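Local coordinates for glutathione S-transferase delta (Bombyx mori, PDB 3VK9), which probably conjugates glutathione to electrophilic compounds, as a homodimeric delta-class glutathione transferase, at residues G145-V149 against R183-V188; S166-A170 against L203-K207. One frame throughout, in Å; residues are numbered along the deposited sequence. Where two conformers were deposited one is given.

Contact 1: residues G145-V149 against R183-V188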
ATOM      1  N   GLY A 145      -4.399  11.789  21.390  1.00 17.59           N
ATOM      2  CA  GLY A 145      -5.649  12.523  21.481  1.00 17.60           C
ATOM      3  C   GLY A 145      -6.760  11.998  20.587  1.00 19.57           C
ATOM      4  O   GLY A 145      -7.734  12.703  20.339  1.00 16.27           O
ATOM      5  N   GLN A 146      -6.613  10.768  20.095  1.00 12.84           N
ATOM      6  CA  GLN A 146      -7.589  10.183  19.171  1.00 16.66           C
ATOM      7  C   GLN A 146      -8.096   8.808  19.603  1.00 17.68           C
ATOM      8  O   GLN A 146      -7.313   7.934  19.978  1.00 19.59           O
ATOM      9  CB  GLN A 146      -6.960  10.073  17.780  1.00 12.41           C
ATOM     10  CG  GLN A 146      -6.504  11.416  17.250  1.00 13.94           C
ATOM     11  CD  GLN A 146      -7.643  12.206  16.642  1.00 19.01           C
ATOM     12  OE1 GLN A 146      -8.495  11.651  15.942  1.00 21.18           O
ATOM     13  NE2 GLN A 146      -7.660  13.509  16.897  1.00 23.15           N
ATOM     14  N   LYS A 147      -9.406   8.609  19.525  1.00 14.02           N
ATOM     15  CA  LYS A 147     -10.012   7.311  19.818  1.00 18.19           C
ATOM     16  C   LYS A 147      -9.653   6.259  18.776  1.00 18.12           C
ATOM     17  O   LYS A 147      -9.354   5.114  19.110  1.00 14.78           O
ATOM     18  CB  LYS A 147     -11.535   7.454  19.855  1.00 22.49           C
ATOM     19  CG  LYS A 147     -12.283   6.249  20.423  1.00 18.12           C
ATOM     20  CD  LYS A 147     -13.787   6.511  20.346  1.00 18.46           C
ATOM     21  CE  LYS A 147     -14.586   5.841  21.450  1.00 34.60           C
ATOM     22  NZ  LYS A 147     -14.593   4.369  21.343  1.00 44.18           N
ATOM     23  N   TYR A 148      -9.721   6.653  17.507  1.00 13.43           N
ATOM     24  CA  TYR A 148      -9.446   5.748  16.400  1.00 11.76           C
ATOM     25  C   TYR A 148      -8.331   6.322  15.546  1.00  9.79           C
ATOM     26  O   TYR A 148      -7.908   7.456  15.741  1.00 17.40           O
ATOM     27  CB  TYR A 148     -10.711   5.527  15.560  1.00 10.85           C
ATOM     28  CG  TYR A 148     -11.810   4.773  16.280  1.00 13.60           C
ATOM     29  CD1 TYR A 148     -11.691   3.407  16.522  1.00 16.42           C
ATOM     30  CD2 TYR A 148     -12.962   5.420  16.724  1.00 17.75           C
ATOM     31  CE1 TYR A 148     -12.686   2.702  17.178  1.00 19.18           C
ATOM     32  CE2 TYR A 148     -13.983   4.717  17.388  1.00 15.58           C
ATOM     33  CZ  TYR A 148     -13.829   3.353  17.612  1.00 21.25           C
ATOM     34  OH  TYR A 148     -14.808   2.621  18.262  1.00 21.83           O
ATOM     35  N   VAL A 149      -7.867   5.540  14.583  1.00  8.60           N
ATOM     36  CA  VAL A 149      -6.623   5.854  13.898  1.00 16.41           C
ATOM     37  C   VAL A 149      -6.835   6.841  12.744  1.00 14.60           C
ATOM     38  O   VAL A 149      -5.894   7.488  12.286  1.00 12.06           O
ATOM     39  CB  VAL A 149      -5.912   4.554  13.421  1.00 16.92           C
ATOM     40  CG1 VAL A 149      -6.512   4.056  12.105  1.00 12.04           C
ATOM     41  CG2 VAL A 149      -4.408   4.769  13.295  1.00 15.53           C
ATOM     42  N   ARG A 183      -4.300   1.658  24.243  1.00 16.54           N
ATOM     43  CA  ARG A 183      -5.664   2.173  24.403  1.00 11.88           C
ATOM     44  C   ARG A 183      -6.529   1.861  23.175  1.00 12.05           C
ATOM     45  O   ARG A 183      -7.616   1.289  23.278  1.00 17.17           O
ATOM     46  CB  ARG A 183      -5.638   3.687  24.659  1.00 12.01           C
ATOM     47  CG  ARG A 183      -7.016   4.319  24.665  1.00 17.44           C
ATOM     48  CD  ARG A 183      -6.998   5.835  24.934  1.00 20.61           C
ATOM     49  NE  ARG A 183      -5.999   6.589  24.164  1.00 20.95           N
ATOM     50  CZ  ARG A 183      -6.068   6.855  22.858  1.00 23.22           C
ATOM     51  NH1 ARG A 183      -7.076   6.397  22.124  1.00 22.07           N
ATOM     52  NH2 ARG A 183      -5.110   7.564  22.273  1.00 16.60           N
ATOM     53  N   TRP A 184      -6.028   2.241  22.014  1.00 13.84           N
ATOM     54  CA  TRP A 184      -6.699   1.967  20.737  1.00 13.48           C
ATOM     55  C   TRP A 184      -6.963   0.467  20.509  1.00 15.36           C
ATOM     56  O   TRP A 184      -8.072   0.066  20.152  1.00 11.54           O
ATOM     57  CB  TRP A 184      -5.873   2.583  19.601  1.00 13.61           C
ATOM     58  CG  TRP A 184      -6.196   2.079  18.235  1.00  8.33           C
ATOM     59  CD1 TRP A 184      -7.169   2.548  17.394  1.00  9.88           C
ATOM     60  CD2 TRP A 184      -5.544   1.016  17.546  1.00 10.61           C
ATOM     61  NE1 TRP A 184      -7.157   1.835  16.218  1.00 13.52           N
ATOM     62  CE2 TRP A 184      -6.166   0.889  16.283  1.00 14.17           C
ATOM     63  CE3 TRP A 184      -4.488   0.157  17.867  1.00 14.22           C
ATOM     64  CZ2 TRP A 184      -5.771  -0.072  15.343  1.00 10.75           C
ATOM     65  CZ3 TRP A 184      -4.089  -0.788  16.935  1.00 14.39           C
ATOM     66  CH2 TRP A 184      -4.733  -0.900  15.688  1.00  7.98           C
ATOM     67  N   TYR A 185      -5.942  -0.360  20.716  1.00 17.58           N
ATOM     68  CA  TYR A 185      -6.091  -1.809  20.605  1.00 12.18           C
ATOM     69  C   TYR A 185      -7.330  -2.283  21.361  1.00 17.62           C
ATOM     70  O   TYR A 185      -8.194  -2.975  20.803  1.00 20.01           O
ATOM     71  CB  TYR A 185      -4.849  -2.489  21.181  1.00 11.02           C
ATOM     72  CG  TYR A 185      -4.648  -3.947  20.793  1.00 15.37           C
ATOM     73  CD1 TYR A 185      -4.558  -4.333  19.448  1.00 11.03           C
ATOM     74  CD2 TYR A 185      -4.472  -4.932  21.773  1.00 17.91           C
ATOM     75  CE1 TYR A 185      -4.346  -5.664  19.093  1.00 13.78           C
ATOM     76  CE2 TYR A 185      -4.253  -6.278  21.422  1.00 20.78           C
ATOM     77  CZ  TYR A 185      -4.194  -6.631  20.086  1.00 16.43           C
ATOM     78  OH  TYR A 185      -3.982  -7.941  19.733  1.00 15.31           O
ATOM     79  N   GLU A 186      -7.413  -1.905  22.635  1.00 14.16           N
ATOM     80  CA  GLU A 186      -8.548  -2.284  23.463  0.51 12.78           C
ATOM     81  C   GLU A 186      -9.874  -1.751  22.930  1.00 14.21           C
ATOM     82  O   GLU A 186     -10.863  -2.469  22.899  1.00 13.66           O
ATOM     83  CB  GLU A 186      -8.357  -1.815  24.907  0.51 14.27           C
ATOM     84  CG  GLU A 186      -9.528  -2.203  25.789  0.51 16.02           C
ATOM     85  CD  GLU A 186      -9.420  -1.666  27.195  0.51 16.36           C
ATOM     86  OE1 GLU A 186      -8.651  -0.705  27.418  0.51 23.02           O
ATOM     87  OE2 GLU A 186     -10.122  -2.201  28.072  0.51 15.48           O
ATOM     88  N   THR A 187      -9.892  -0.488  22.522  1.00 14.26           N
ATOM     89  CA  THR A 187     -11.108   0.119  21.995  1.00 21.91           C
ATOM     90  C   THR A 187     -11.627  -0.655  20.781  1.00 22.21           C
ATOM     91  O   THR A 187     -12.814  -0.955  20.667  1.00 19.97           O
ATOM     92  CB  THR A 187     -10.872   1.595  21.549  1.00 21.53           C
ATOM     93  OG1 THR A 187     -10.423   2.383  22.658  1.00 17.87           O
ATOM     94  CG2 THR A 187     -12.158   2.203  20.980  1.00 14.72           C
ATOM     95  N   VAL A 188     -10.727  -0.981  19.867  1.00 19.28           N
ATOM     96  CA  VAL A 188     -11.144  -1.640  18.637  1.00 16.36           C
ATOM     97  C   VAL A 188     -11.638  -3.062  18.927  1.00 16.42           C
ATOM     98  O   VAL A 188     -12.677  -3.472  18.426  1.00 13.51           O
ATOM     99  CB  VAL A 188     -10.054  -1.578  17.573  1.00 12.58           C
ATOM    100  CG1 VAL A 188     -10.426  -2.437  16.354  1.00 15.00           C
ATOM    101  CG2 VAL A 188      -9.853  -0.114  17.150  1.00  9.92           C
TER
HETATM  102  O   HOH W   1      -3.728  10.102  23.854  1.00 15.15           O
HETATM  103  O   HOH W   2      -9.273   4.460  21.716  1.00 17.03           O
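Arg-183 reaches Gln-146 with CG anti to its own backbone N (chi1 173°) and a bend at chi3 (46°), which lets the guanidinium meet Gln-146 O. The contact lies in the helical C-terminal domain of the glutathione transferase fold. It joins the loop between helices 126-142 and 156-167 to helix 179-191. Gln-146 O takes a hydrogen bond from Arg-183 NH1 at 2.7 Å, with the donor tilted 34° from the carbonyl plane. Arg-183 NH2 adds a weak bond to the same oxygen and also binds Leu-143 O, just before the loop segment. With an alanine in place of the arginine, Gln-146 O and Leu-143 O would probably both lose their charged donor, and the water beside Thr-187 OG1 one of its partners. Further in, Trp-184 sets the edge of its indole against the loop backbone, with CD1 3.8 Å from Lys-147 O. Its NE1 is bonded to Asp-158 OD1, which also takes the backbone N-H of Val-149. Tyr-148 lays its ring edge against Val-188 CG2, 4.0 Å from CE1. Its hydroxyl bonds to Thr-191 OG1, one turn beyond Thr-187. Thr-187 CG2 touches the Tyr-148 ring obliquely and lies 3.3 Å from Lys-147 NZ. A water bridges the two segments: it donates to Lys-147 O at 2.7 Å, accepts from Arg-183 NH1, and lies 2.6 Å from Thr-187 OG1.

Contact 2: residues S166-A170 against L203-K207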
ATOM      1  N   SER A 166      -2.231  -6.903  15.837  1.00 13.79           N
ATOM      2  CA  SER A 166      -2.485  -8.108  16.628  1.00  8.76           C
ATOM      3  C   SER A 166      -1.501  -9.248  16.296  1.00 12.12           C
ATOM      4  O   SER A 166      -1.037  -9.957  17.192  1.00 14.76           O
ATOM      5  CB  SER A 166      -3.957  -8.560  16.515  1.00 11.70           C
ATOM      6  OG  SER A 166      -4.291  -9.038  15.212  1.00 10.77           O
ATOM      7  N   SER A 167      -1.164  -9.413  15.017  1.00  9.36           N
ATOM      8  CA  SER A 167      -0.205 -10.448  14.630  1.00 13.59           C
ATOM      9  C   SER A 167       1.123 -10.356  15.405  1.00 17.54           C
ATOM     10  O   SER A 167       1.829 -11.353  15.545  1.00 17.32           O
ATOM     11  CB  SER A 167       0.070 -10.407  13.125  1.00 16.66           C
ATOM     12  OG  SER A 167      -1.133 -10.329  12.400  1.00 17.74           O
ATOM     13  N   LEU A 168       1.457  -9.166  15.910  1.00 14.13           N
ATOM     14  CA  LEU A 168       2.697  -8.973  16.668  1.00 12.82           C
ATOM     15  C   LEU A 168       2.713  -9.760  17.981  1.00 17.78           C
ATOM     16  O   LEU A 168       3.772  -9.964  18.568  1.00 16.30           O
ATOM     17  CB  LEU A 168       2.918  -7.482  16.984  1.00 20.16           C
ATOM     18  CG  LEU A 168       3.664  -6.608  15.974  1.00 19.46           C
ATOM     19  CD1 LEU A 168       2.990  -6.688  14.617  1.00 16.93           C
ATOM     20  CD2 LEU A 168       3.724  -5.156  16.456  1.00 13.30           C
ATOM     21  N   GLU A 169       1.541 -10.177  18.452  1.00 12.31           N
ATOM     22  CA  GLU A 169       1.464 -10.975  19.675  1.00 15.14           C
ATOM     23  C   GLU A 169       2.131 -12.342  19.498  1.00 17.28           C
ATOM     24  O   GLU A 169       2.417 -13.030  20.465  1.00 17.41           O
ATOM     25  CB  GLU A 169       0.008 -11.157  20.128  1.00 17.62           C
ATOM     26  CG  GLU A 169      -0.714  -9.874  20.527  1.00 19.16           C
ATOM     27  CD  GLU A 169      -2.097 -10.162  21.105  1.00 21.44           C
ATOM     28  OE1 GLU A 169      -2.479 -11.345  21.141  1.00 22.06           O
ATOM     29  OE2 GLU A 169      -2.800  -9.226  21.525  1.00 24.02           O
ATOM     30  N   ALA A 170       2.376 -12.740  18.257  1.00 15.04           N
ATOM     31  CA  ALA A 170       3.057 -14.003  18.009  1.00 16.56           C
ATOM     32  C   ALA A 170       4.573 -13.858  18.139  1.00 20.43           C
ATOM     33  O   ALA A 170       5.290 -14.843  18.117  1.00 21.26           O
ATOM     34  CB  ALA A 170       2.684 -14.555  16.645  1.00 14.99           C
ATOM     35  N   LEU A 203      -6.110 -15.224  14.640  1.00 21.19           N
ATOM     36  CA  LEU A 203      -4.876 -14.857  15.334  1.00 15.52           C
ATOM     37  C   LEU A 203      -4.347 -16.064  16.100  1.00 18.49           C
ATOM     38  O   LEU A 203      -3.134 -16.332  16.140  1.00 15.19           O
ATOM     39  CB  LEU A 203      -5.127 -13.687  16.291  1.00 20.61           C
ATOM     40  CG  LEU A 203      -3.942 -13.161  17.112  1.00 18.26           C
ATOM     41  CD1 LEU A 203      -2.752 -12.790  16.209  1.00 17.02           C
ATOM     42  CD2 LEU A 203      -4.349 -11.995  18.004  1.00 12.44           C
ATOM     43  N   GLU A 204      -5.272 -16.810  16.698  1.00 13.98           N
ATOM     44  CA  GLU A 204      -4.897 -17.991  17.457  1.00 24.83           C
ATOM     45  C   GLU A 204      -4.266 -19.035  16.547  1.00 31.29           C
ATOM     46  O   GLU A 204      -3.283 -19.665  16.931  1.00 14.87           O
ATOM     47  CB  GLU A 204      -6.106 -18.577  18.198  1.00 30.74           C
ATOM     48  CG  GLU A 204      -5.746 -19.601  19.263  1.00 37.50           C
ATOM     49  CD  GLU A 204      -4.876 -19.020  20.372  1.00 46.47           C
ATOM     50  OE1 GLU A 204      -4.997 -17.807  20.660  1.00 40.77           O
ATOM     51  OE2 GLU A 204      -4.067 -19.781  20.954  1.00 54.12           O
ATOM     52  N   ALA A 205      -4.833 -19.214  15.350  1.00 14.18           N
ATOM     53  CA  ALA A 205      -4.308 -20.171  14.374  1.00 24.93           C
ATOM     54  C   ALA A 205      -2.890 -19.786  13.945  1.00 21.86           C
ATOM     55  O   ALA A 205      -2.013 -20.641  13.818  1.00 22.02           O
ATOM     56  CB  ALA A 205      -5.216 -20.231  13.158  1.00 20.04           C
ATOM     57  N   PHE A 206      -2.690 -18.491  13.716  1.00 16.16           N
ATOM     58  CA  PHE A 206      -1.386 -17.920  13.375  1.00 17.14           C
ATOM     59  C   PHE A 206      -0.349 -18.193  14.474  1.00 15.54           C
ATOM     60  O   PHE A 206       0.762 -18.637  14.186  1.00 19.97           O
ATOM     61  CB  PHE A 206      -1.535 -16.407  13.124  1.00 18.15           C
ATOM     62  CG  PHE A 206      -0.229 -15.687  12.842  1.00 18.19           C
ATOM     63  CD1 PHE A 206       0.480 -15.929  11.676  1.00 20.70           C
ATOM     64  CD2 PHE A 206       0.262 -14.745  13.729  1.00 17.02           C
ATOM     65  CE1 PHE A 206       1.677 -15.262  11.414  1.00 20.39           C
ATOM     66  CE2 PHE A 206       1.453 -14.076  13.480  1.00 16.32           C
ATOM     67  CZ  PHE A 206       2.161 -14.330  12.320  1.00 20.02           C
ATOM     68  N   LYS A 207      -0.715 -17.933  15.729  1.00 16.83           N
ATOM     69  CA  LYS A 207       0.153 -18.270  16.849  1.00 15.57           C
ATOM     70  C   LYS A 207       0.500 -19.761  16.829  1.00 21.29           C
ATOM     71  O   LYS A 207       1.636 -20.143  17.081  1.00 22.28           O
ATOM     72  CB  LYS A 207      -0.471 -17.839  18.183  1.00 14.03           C
ATOM     73  CG  LYS A 207      -0.480 -16.326  18.373  1.00 13.14           C
ATOM     74  CD  LYS A 207      -1.284 -15.912  19.588  1.00 28.01           C
ATOM     75  CE  LYS A 207      -1.362 -14.393  19.727  1.00 19.32           C
ATOM     76  NZ  LYS A 207      -2.121 -14.029  20.965  1.00 20.47           N
TER
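Leu-203 opens the contact by setting both methyl groups against residues 166-169. Both segments belong to the all-helical C-terminal domain of the glutathione transferase fold. Leu-203 CD1 lies 3.5 Å from Ser-166 O and also touches Ser-167 CA. Leu-203 CD2 packs on Ser-166 CB at 3.8 Å and also lies near Glu-169 OE1. The two serines carry their hydroxyls to other partners. Ser-166 OG bonds to Ile-162 O and Asn-199 ND2, and Ser-167 OG to Ala-163 O and Arg-15 NH2. The buried hydroxyls are therefore satisfied within the fold, so the serines meet Leu-203 and Phe-206 mainly through CB and backbone atoms.

One turn on, Phe-206 holds its CG anti to the backbone N (chi1 177°), which brings the ring to Ser-167 and Ala-170. The ring edge meets Ser-167 O, 3.4 Å from Phe-206 CE2. The same Phe-206 CE2 comes within 3.4 Å of Ala-170 CB, a close apolar contact. Ser-167 O is also the acceptor for Ala-170 N, so the ring edge abuts a carbonyl already used inside the turn.

Lys-207 ends the series with an extended chain. Lys-207 CG lies 4.0 Å from Ala-170 CB, and Lys-207 CE packs on Glu-169 CB at 3.5 Å. Lys-207 NZ then makes a salt bridge to Glu-169 OE1 at 2.7 Å, nearly in line with the C-O bond. Glu-169 OE2 bonds to Tyr-185 OH, so both carboxylate oxygens are engaged and the group is likely to be held against rotation.

The contact joins segment 166-170, on helix 156-167, to helix 195-213. Helix 89-119 packs on its inner side, with Phe-110 against Ser-167, and Phe-114 and Tyr-115 against Phe-206.

In the fold
Both contacts are partly buried, but contact 1 lies further out, its centre about 16 Å from the chain centre against 12 Å for contact 2. Contact 1 fastens a loop to a helix through an arginine, backbone carbonyls and waters, with Trp-184, Tyr-148, Thr-187 and Val-188 packing beside them. Contact 2 joins two helices by side-chain packing, with one salt bridge at its partly exposed margin. Neither touches the other subunit of the dimer. Their segments alternate along the chain, and helices 156-167, 179-191 and 195-213 follow one another. Their centres are about 20 Å apart, yet Tyr-185 of helix 179-191 reaches Glu-169 of contact 2.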